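Long-range contacts in ApeI dehydratase-like domain-containing protein (Pectobacterium atrosepticum, PDB 3ESI), which is of unknown function but belongs to the ApeI-like branch of the hot-dog clan, and so probably acts as a dehydratase on thioester-linked acyl chains: residues L22-D27 and L84-I89; P80-R85 and I103-T108; E16-E21 and T58-G63. One frame throughout, in Å; residues are numbered along the deposited sequence.

Contact 1: L22-D27 and L84-I89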
loop_
_atom_site.group_PDB
_atom_site.type_symbol
_atom_site.label_atom_id
_atom_site.label_comp_id
_atom_site.label_asym_id
_atom_site.label_seq_id
_atom_site.Cartn_x
_atom_site.Cartn_y
_atom_site.Cartn_z
ATOM N N LEU A 22 14.443 23.853 3.061
ATOM C CA LEU A 22 13.059 24.286 3.074
ATOM C C LEU A 22 12.354 23.819 4.321
ATOM O O LEU A 22 12.706 22.797 4.903
ATOM C CB LEU A 22 12.296 23.746 1.865
ATOM C CG LEU A 22 12.618 24.342 0.501
ATOM C CD1 LEU A 22 14.009 23.920 0.065
ATOM C CD2 LEU A 22 11.591 23.862 -0.499
ATOM N N MET A 23 11.372 24.594 4.757
ATOM C CA MET A 23 10.568 24.192 5.899
ATOM C C MET A 23 9.248 23.959 5.190
ATOM O O MET A 23 8.752 24.845 4.493
ATOM C CB MET A 23 10.455 25.314 6.937
ATOM C CG MET A 23 9.752 24.880 8.222
ATOM S SD MET A 23 9.867 26.074 9.590
ATOM C CE MET A 23 11.551 25.618 10.247
ATOM N N LEU A 24 8.706 22.756 5.325
ATOM C CA LEU A 24 7.456 22.407 4.648
ATOM C C LEU A 24 6.395 21.912 5.625
ATOM O O LEU A 24 6.702 21.376 6.696
ATOM C CB LEU A 24 7.717 21.315 3.597
ATOM C CG LEU A 24 8.968 21.488 2.737
ATOM C CD1 LEU A 24 9.197 20.240 1.911
ATOM C CD2 LEU A 24 8.828 22.687 1.851
ATOM N N GLN A 25 5.139 22.104 5.257
ATOM C CA GLN A 25 4.051 21.653 6.105
ATOM C C GLN A 25 3.276 20.614 5.323
ATOM O O GLN A 25 2.885 20.855 4.170
ATOM C CB GLN A 25 3.147 22.830 6.490
ATOM C CG GLN A 25 1.913 22.461 7.320
ATOM C CD GLN A 25 2.238 21.990 8.741
ATOM O OE1 GLN A 25 3.336 22.235 9.267
ATOM N NE2 GLN A 25 1.266 21.325 9.381
ATOM N N VAL A 26 3.091 19.451 5.940
ATOM C CA VAL A 26 2.356 18.365 5.317
ATOM C C VAL A 26 0.875 18.580 5.596
ATOM O O VAL A 26 0.365 18.238 6.659
ATOM C CB VAL A 26 2.805 17.011 5.877
ATOM C CG1 VAL A 26 1.957 15.894 5.290
ATOM C CG2 VAL A 26 4.269 16.806 5.568
ATOM N N ASP A 27 0.195 19.154 4.617
ATOM C CA ASP A 27 -1.218 19.474 4.703
ATOM C C ASP A 27 -2.151 18.264 4.813
ATOM O O ASP A 27 -2.181 17.410 3.931
ATOM C CB ASP A 27 -1.597 20.290 3.477
ATOM C CG ASP A 27 -2.874 21.057 3.666
ATOM O OD1 ASP A 27 -3.350 21.642 2.669
ATOM O OD2 ASP A 27 -3.392 21.088 4.802
ATOM N N LEU A 84 8.138 19.812 8.369
ATOM C CA LEU A 84 9.379 19.168 7.943
ATOM C C LEU A 84 10.479 20.099 7.469
ATOM O O LEU A 84 10.220 21.156 6.890
ATOM C CB LEU A 84 9.106 18.196 6.788
ATOM C CG LEU A 84 8.013 17.130 6.864
ATOM C CD1 LEU A 84 7.915 16.403 5.506
ATOM C CD2 LEU A 84 8.328 16.145 7.988
ATOM N N ARG A 85 11.715 19.688 7.712
ATOM C CA ARG A 85 12.861 20.427 7.212
ATOM C C ARG A 85 13.366 19.538 6.059
ATOM O O ARG A 85 13.530 18.328 6.216
ATOM C CB ARG A 85 13.966 20.572 8.272
ATOM C CG ARG A 85 15.081 21.526 7.831
ATOM C CD ARG A 85 16.396 21.300 8.577
ATOM N NE ARG A 85 16.277 21.401 10.031
ATOM C CZ ARG A 85 15.931 22.505 10.698
ATOM N NH1 ARG A 85 15.657 23.638 10.054
ATOM N NH2 ARG A 85 15.858 22.474 12.022
ATOM N N LEU A 86 13.569 20.134 4.895
ATOM C CA LEU A 86 14.064 19.410 3.744
ATOM C C LEU A 86 15.394 20.016 3.323
ATOM O O LEU A 86 15.465 21.197 2.983
ATOM C CB LEU A 86 13.079 19.509 2.574
ATOM C CG LEU A 86 13.638 18.905 1.275
ATOM C CD1 LEU A 86 13.885 17.422 1.495
ATOM C CD2 LEU A 86 12.674 19.106 0.097
ATOM N N VAL A 87 16.450 19.214 3.363
ATOM C CA VAL A 87 17.771 19.675 2.945
ATOM C C VAL A 87 18.165 18.951 1.651
ATOM O O VAL A 87 18.161 17.715 1.596
ATOM C CB VAL A 87 18.855 19.380 4.028
ATOM C CG1 VAL A 87 20.215 19.874 3.556
ATOM C CG2 VAL A 87 18.492 20.054 5.346
ATOM N N LEU A 88 18.486 19.732 0.621
ATOM C CA LEU A 88 18.907 19.216 -0.686
ATOM C C LEU A 88 20.332 19.681 -0.986
ATOM O O LEU A 88 20.613 20.882 -0.935
ATOM C CB LEU A 88 18.006 19.758 -1.800
ATOM C CG LEU A 88 16.678 19.102 -2.167
ATOM C CD1 LEU A 88 15.956 18.632 -0.927
ATOM C CD2 LEU A 88 15.840 20.109 -2.949
ATOM N N ILE A 89 21.217 18.738 -1.319
ATOM C CA ILE A 89 22.607 19.056 -1.661
ATOM C C ILE A 89 22.911 18.493 -3.050
ATOM O O ILE A 89 22.777 17.289 -3.276
ATOM C CB ILE A 89 23.592 18.426 -0.653
ATOM C CG1 ILE A 89 23.334 18.980 0.753
ATOM C CG2 ILE A 89 25.024 18.711 -1.085
ATOM C CD1 ILE A 89 24.065 18.234 1.856
#
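Leu-24 lays its CD1 methyl against the flank of Leu-86, 4.0 Å from CB, and the two side chains cross obliquely on the face of the sheet that they share with Leu-22 and Leu-84. The two have different first torsions: CG of Leu-24 lies beside its own backbone N (chi1 -43°), that of Leu-86 beside its carbonyl carbon (chi1 173°). Further along, Val-26 reaches Leu-84 after its chain has left the strand, CG2 of Val-26 coming within 3.7 Å of CD1 of Leu-84. Tyr-55 of helix 45-59 covers Leu-22 and Leu-86, so these leucines lie between the sheet and the helix it wraps, as in a hot-dog fold.

Met-23 and Arg-85 form the non-hydrogen-bonded pair between two hydrogen-bonded ones and project from the other face. The guanidinium of Arg-85 is engaged there in salt bridges to Glu-21 of the adjacent strand 17-25 and to Glu-109 of strand 108-121, which lies beyond strand 96-105. Behind the side chains, Leu-22 and Leu-86 exchange two backbone bonds, with Leu-86 N 2.8 Å from Leu-22 O, and Leu-24 and Leu-84 exchange two more, with Leu-84 N 2.7 Å from Leu-24 O. These four short, nearly straight bonds pair the N-H and C=O groups of four leucines whose aliphatic side chains are buried on one face, while the charge of Arg-85 is on the other.

Contact 2: P80-R85 and I103-T108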
loop_
_atom_site.group_PDB
_atom_site.type_symbol
_atom_site.label_atom_id
_atom_site.label_comp_id
_atom_site.label_asym_id
_atom_site.label_seq_id
_atom_site.Cartn_x
_atom_site.Cartn_y
_atom_site.Cartn_z
ATOM N N PRO A 80 0.089 13.277 8.573
ATOM C CA PRO A 80 -0.585 14.491 8.118
ATOM C C PRO A 80 -0.463 15.573 9.193
ATOM O O PRO A 80 -0.596 15.282 10.384
ATOM C CB PRO A 80 -2.030 14.035 7.939
ATOM C CG PRO A 80 -1.899 12.595 7.610
ATOM C CD PRO A 80 -0.839 12.136 8.587
ATOM N N GLY A 81 -0.206 16.810 8.777
ATOM C CA GLY A 81 -0.080 17.907 9.729
ATOM C C GLY A 81 1.304 18.137 10.325
ATOM O O GLY A 81 1.447 18.981 11.199
ATOM N N LYS A 82 2.325 17.411 9.863
ATOM C CA LYS A 82 3.675 17.581 10.408
ATOM C C LYS A 82 4.469 18.661 9.709
ATOM O O LYS A 82 4.224 18.975 8.546
ATOM C CB LYS A 82 4.468 16.277 10.321
ATOM C CG LYS A 82 3.942 15.169 11.201
ATOM C CD LYS A 82 3.940 15.578 12.655
ATOM C CE LYS A 82 3.339 14.487 13.529
ATOM N NZ LYS A 82 3.317 14.886 14.957
ATOM N N THR A 83 5.425 19.231 10.435
ATOM C CA THR A 83 6.298 20.271 9.886
ATOM C C THR A 83 7.627 19.589 9.576
ATOM O O THR A 83 8.170 18.863 10.413
ATOM C CB THR A 83 6.494 21.419 10.899
ATOM O OG1 THR A 83 5.222 22.023 11.161
ATOM C CG2 THR A 83 7.440 22.478 10.351
ATOM N N LEU A 84 8.138 19.812 8.369
ATOM C CA LEU A 84 9.379 19.168 7.943
ATOM C C LEU A 84 10.479 20.099 7.469
ATOM O O LEU A 84 10.220 21.156 6.890
ATOM C CB LEU A 84 9.106 18.196 6.788
ATOM C CG LEU A 84 8.013 17.130 6.864
ATOM C CD1 LEU A 84 7.915 16.403 5.506
ATOM C CD2 LEU A 84 8.328 16.145 7.988
ATOM N N ARG A 85 11.715 19.688 7.712
ATOM C CA ARG A 85 12.861 20.427 7.212
ATOM C C ARG A 85 13.366 19.538 6.059
ATOM O O ARG A 85 13.530 18.328 6.216
ATOM C CB ARG A 85 13.966 20.572 8.272
ATOM C CG ARG A 85 15.081 21.526 7.831
ATOM C CD ARG A 85 16.396 21.300 8.577
ATOM N NE ARG A 85 16.277 21.401 10.031
ATOM C CZ ARG A 85 15.931 22.505 10.698
ATOM N NH1 ARG A 85 15.657 23.638 10.054
ATOM N NH2 ARG A 85 15.858 22.474 12.022
ATOM N N ILE A 103 11.532 15.641 10.793
ATOM C CA ILE A 103 10.293 16.089 11.424
ATOM C C ILE A 103 10.605 16.954 12.633
ATOM O O ILE A 103 11.369 16.536 13.511
ATOM C CB ILE A 103 9.463 14.897 11.927
ATOM C CG1 ILE A 103 9.101 13.978 10.761
ATOM C CG2 ILE A 103 8.217 15.398 12.633
ATOM C CD1 ILE A 103 8.483 12.662 11.192
ATOM N N LEU A 104 10.020 18.152 12.680
ATOM C CA LEU A 104 10.233 19.059 13.814
ATOM C C LEU A 104 9.018 19.015 14.724
ATOM O O LEU A 104 7.907 19.331 14.294
ATOM C CB LEU A 104 10.442 20.516 13.354
ATOM C CG LEU A 104 11.649 20.981 12.516
ATOM C CD1 LEU A 104 12.811 20.013 12.681
ATOM C CD2 LEU A 104 11.271 21.087 11.056
ATOM N N GLU A 105 9.235 18.602 15.969
ATOM C CA GLU A 105 8.183 18.535 16.992
ATOM C C GLU A 105 8.830 18.958 18.310
ATOM O O GLU A 105 9.881 18.432 18.689
ATOM C CB GLU A 105 7.626 17.117 17.157
ATOM C CG GLU A 105 6.749 16.613 16.025
ATOM C CD GLU A 105 6.134 15.238 16.330
ATOM O OE1 GLU A 105 5.340 15.136 17.299
ATOM O OE2 GLU A 105 6.448 14.265 15.605
ATOM N N GLY A 106 8.201 19.892 19.016
ATOM C CA GLY A 106 8.780 20.351 20.260
ATOM C C GLY A 106 10.199 20.808 19.978
ATOM O O GLY A 106 10.435 21.547 19.019
ATOM N N ASP A 107 11.150 20.365 20.794
ATOM C CA ASP A 107 12.542 20.751 20.603
ATOM C C ASP A 107 13.324 19.702 19.838
ATOM O O ASP A 107 14.524 19.859 19.607
ATOM C CB ASP A 107 13.216 21.006 21.949
ATOM C CG ASP A 107 12.809 22.326 22.556
ATOM O OD1 ASP A 107 11.649 22.446 23.009
ATOM O OD2 ASP A 107 13.648 23.254 22.566
ATOM N N THR A 108 12.628 18.644 19.433
ATOM C CA THR A 108 13.246 17.538 18.706
ATOM C C THR A 108 13.219 17.685 17.181
ATOM O O THR A 108 12.425 18.440 16.612
ATOM C CB THR A 108 12.557 16.197 19.041
ATOM O OG1 THR A 108 11.411 16.023 18.196
ATOM C CG2 THR A 108 12.094 16.184 20.492
#
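Lys-82 and Glu-105 meet in a salt bridge at the open end of a beta hairpin, with NZ of Lys-82 3.1 Å from OE1 of Glu-105. The other carboxylate oxygen lies scarcely farther off, OE2 of Glu-105 being 3.3 Å from the same NZ, so the ammonium group faces both oxygens. A bend at chi2 (-59°) turns the lysine chain before it runs out straight to NZ, while the glutamate is extended beyond CG.

Beside this ion pair the contact becomes apolar. Leu-84 and Ile-103 are a non-hydrogen-bonded pair whose side chains lie side by side and point the same way, CD2 of Leu-84 resting 3.6 Å from CG1 of Ile-103. Leu-104, on the other face, crosses Thr-83 and Arg-85 at about a right angle; its CD2 methyl settles over the backbone between them, 3.7 Å from N of Arg-85, and also touches CG2 of Thr-83. One straight backbone bond underlies this packing, from Leu-104 N to Thr-83 O at 3.0 Å.

In the next shell, OE1 of Gln-25 is hydrogen-bonded to the hydroxyl of Thr-83, and Arg-110 adds a long, weak ion pair to Glu-105. A type II' turn from Glu-105 to Thr-108, with Gly-106 at positive phi, reverses the chain; O of Glu-105 takes bonds from both N and OG1 of Thr-108, the latter 2.9 Å away. The turn leads into strand 108-121, which flanks strand 96-105 and whose Arg-110 and Ala-112 touch Ile-103 and Glu-109 touches Leu-104, while strand 17-25 flanks strand 83-91 on its other edge.

Contact 3: E16-E21 and T58-G63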
loop_
_atom_site.group_PDB
_atom_site.type_symbol
_atom_site.label_atom_id
_atom_site.label_comp_id
_atom_site.label_asym_id
_atom_site.label_seq_id
_atom_site.Cartn_x
_atom_site.Cartn_y
_atom_site.Cartn_z
ATOM N N GLU A 16 31.461 22.845 -5.629
ATOM C CA GLU A 16 30.626 22.173 -6.623
ATOM C C GLU A 16 29.229 21.840 -6.099
ATOM O O GLU A 16 28.287 21.680 -6.887
ATOM C CB GLU A 16 31.297 20.874 -7.089
ATOM C CG GLU A 16 32.811 20.832 -6.894
ATOM C CD GLU A 16 33.206 20.718 -5.431
ATOM O OE1 GLU A 16 34.421 20.696 -5.139
ATOM O OE2 GLU A 16 32.299 20.649 -4.572
ATOM N N THR A 17 29.102 21.733 -4.775
ATOM C CA THR A 17 27.823 21.398 -4.148
ATOM C C THR A 17 26.972 22.607 -3.775
ATOM O O THR A 17 27.462 23.547 -3.154
ATOM C CB THR A 17 28.016 20.575 -2.853
ATOM O OG1 THR A 17 28.553 21.419 -1.830
ATOM C CG2 THR A 17 28.960 19.412 -3.087
ATOM N N SER A 18 25.698 22.563 -4.160
ATOM C CA SER A 18 24.734 23.612 -3.847
ATOM C C SER A 18 23.806 23.085 -2.758
ATOM O O SER A 18 23.650 21.876 -2.601
ATOM C CB SER A 18 23.909 23.971 -5.075
ATOM O OG SER A 18 24.695 24.639 -6.032
ATOM N N GLN A 19 23.192 23.985 -2.003
ATOM C CA GLN A 19 22.295 23.569 -0.935
ATOM C C GLN A 19 21.115 24.513 -0.779
ATOM O O GLN A 19 21.225 25.722 -0.986
ATOM C CB GLN A 19 23.048 23.482 0.400
ATOM C CG GLN A 19 24.189 22.480 0.392
ATOM C CD GLN A 19 25.395 22.925 1.229
ATOM O OE1 GLN A 19 25.396 22.806 2.458
ATOM N NE2 GLN A 19 26.427 23.445 0.553
ATOM N N VAL A 20 19.976 23.938 -0.427
ATOM C CA VAL A 20 18.770 24.706 -0.197
ATOM C C VAL A 20 18.038 23.992 0.927
ATOM O O VAL A 20 17.956 22.761 0.953
ATOM C CB VAL A 20 17.869 24.783 -1.456
ATOM C CG1 VAL A 20 17.317 23.405 -1.813
ATOM C CG2 VAL A 20 16.741 25.771 -1.209
ATOM N N GLU A 21 17.546 24.769 1.878
ATOM C CA GLU A 21 16.827 24.207 2.998
ATOM C C GLU A 21 15.417 24.745 2.984
ATOM O O GLU A 21 15.212 25.953 2.881
ATOM C CB GLU A 21 17.504 24.589 4.306
ATOM C CG GLU A 21 16.835 23.970 5.511
ATOM C CD GLU A 21 17.613 24.201 6.783
ATOM O OE1 GLU A 21 18.865 24.179 6.718
ATOM O OE2 GLU A 21 16.980 24.381 7.844
ATOM N N THR A 58 14.063 22.917 -9.687
ATOM C CA THR A 58 13.604 24.281 -9.918
ATOM C C THR A 58 14.525 25.265 -9.195
ATOM O O THR A 58 14.523 26.459 -9.491
ATOM C CB THR A 58 12.156 24.494 -9.424
ATOM O OG1 THR A 58 12.072 24.163 -8.036
ATOM C CG2 THR A 58 11.186 23.629 -10.223
ATOM N N VAL A 59 15.332 24.749 -8.270
ATOM C CA VAL A 59 16.230 25.588 -7.485
ATOM C C VAL A 59 17.728 25.255 -7.566
ATOM O O VAL A 59 18.563 26.126 -7.336
ATOM C CB VAL A 59 15.801 25.580 -5.991
ATOM C CG1 VAL A 59 16.725 26.450 -5.168
ATOM C CG2 VAL A 59 14.368 26.068 -5.856
ATOM N N LEU A 60 18.087 24.015 -7.883
ATOM C CA LEU A 60 19.501 23.673 -7.951
ATOM C C LEU A 60 19.994 23.189 -9.311
ATOM O O LEU A 60 20.987 23.694 -9.826
ATOM C CB LEU A 60 19.840 22.636 -6.879
ATOM C CG LEU A 60 19.576 23.065 -5.433
ATOM C CD1 LEU A 60 20.024 21.962 -4.478
ATOM C CD2 LEU A 60 20.318 24.364 -5.130
ATOM N N ALA A 61 19.304 22.212 -9.891
ATOM C CA ALA A 61 19.701 21.655 -11.177
ATOM C C ALA A 61 18.622 21.871 -12.220
ATOM O O ALA A 61 17.972 20.928 -12.663
ATOM C CB ALA A 61 19.987 20.175 -11.017
ATOM N N GLN A 62 18.453 23.125 -12.618
ATOM C CA GLN A 62 17.438 23.507 -13.590
ATOM C C GLN A 62 17.389 22.687 -14.883
ATOM O O GLN A 62 16.302 22.333 -15.367
ATOM C CB GLN A 62 17.579 24.998 -13.926
ATOM C CG GLN A 62 17.056 25.946 -12.836
ATOM C CD GLN A 62 17.881 25.922 -11.552
ATOM O OE1 GLN A 62 17.483 26.511 -10.544
ATOM N NE2 GLN A 62 19.038 25.252 -11.585
ATOM N N GLY A 63 18.551 22.375 -15.446
ATOM C CA GLY A 63 18.553 21.615 -16.682
ATOM C C GLY A 63 18.743 20.119 -16.522
ATOM O O GLY A 63 19.241 19.459 -17.437
#
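Val-59, in the last turn of helix 45-59, meets Val-20 of the strand through single methyl groups, CG1 of Val-59 standing 4.0 Å from CG2 of Val-20. The two valines cross at about a right angle. CG1 of Val-59 points anti to its backbone N (chi1 -180°), which turns that branch to the strand.

Leu-60 comes next in sequence and supplies most of the surface that segment 58-63 buries here, dividing its two methyls between two residues of the strand. CD1 approaches Val-20 obliquely, 4.1 Å from its CG1, while CD2 of Leu-60 presses on CB of Ser-18 at 3.6 Å. The serine is thus met through its carbon rather than its hydroxyl. Strand 17-25 and segment 58-63 meet by van der Waals contact, with no hydrogen bond between them. Past Leu-60 the chain turns off, and Ala-61 packs instead on Trp-90.

Val-11, in the loop before the strand, touches both Val-59 and Leu-60. Leu-60 also touches Leu-88 of strand 83-91, on which Val-20 packs, so the region at the C-terminal end of helix 45-59 reaches both strand 17-25 and its neighbour in the sheet.

Contact 1 is the most deeply buried of the three, while contacts 2 and 3 are partly buried and lie farther from the centre of the chain. Strand 83-91 serves contacts 1 and 2 through its two edges, sharing Leu-84 and Arg-85, and strand 17-25 serves contacts 1 and 3. The chemistry changes with place: paired backbone bonds and leucines in the middle of the sheet, a single backbone bond and an ion pair where the hairpin ends, and methyl packing without hydrogen bonds where helix meets sheet. Arg-85, common to contacts 1 and 2, is tied to segment 16-21 through Glu-21, a residue that does not itself touch segment 58-63.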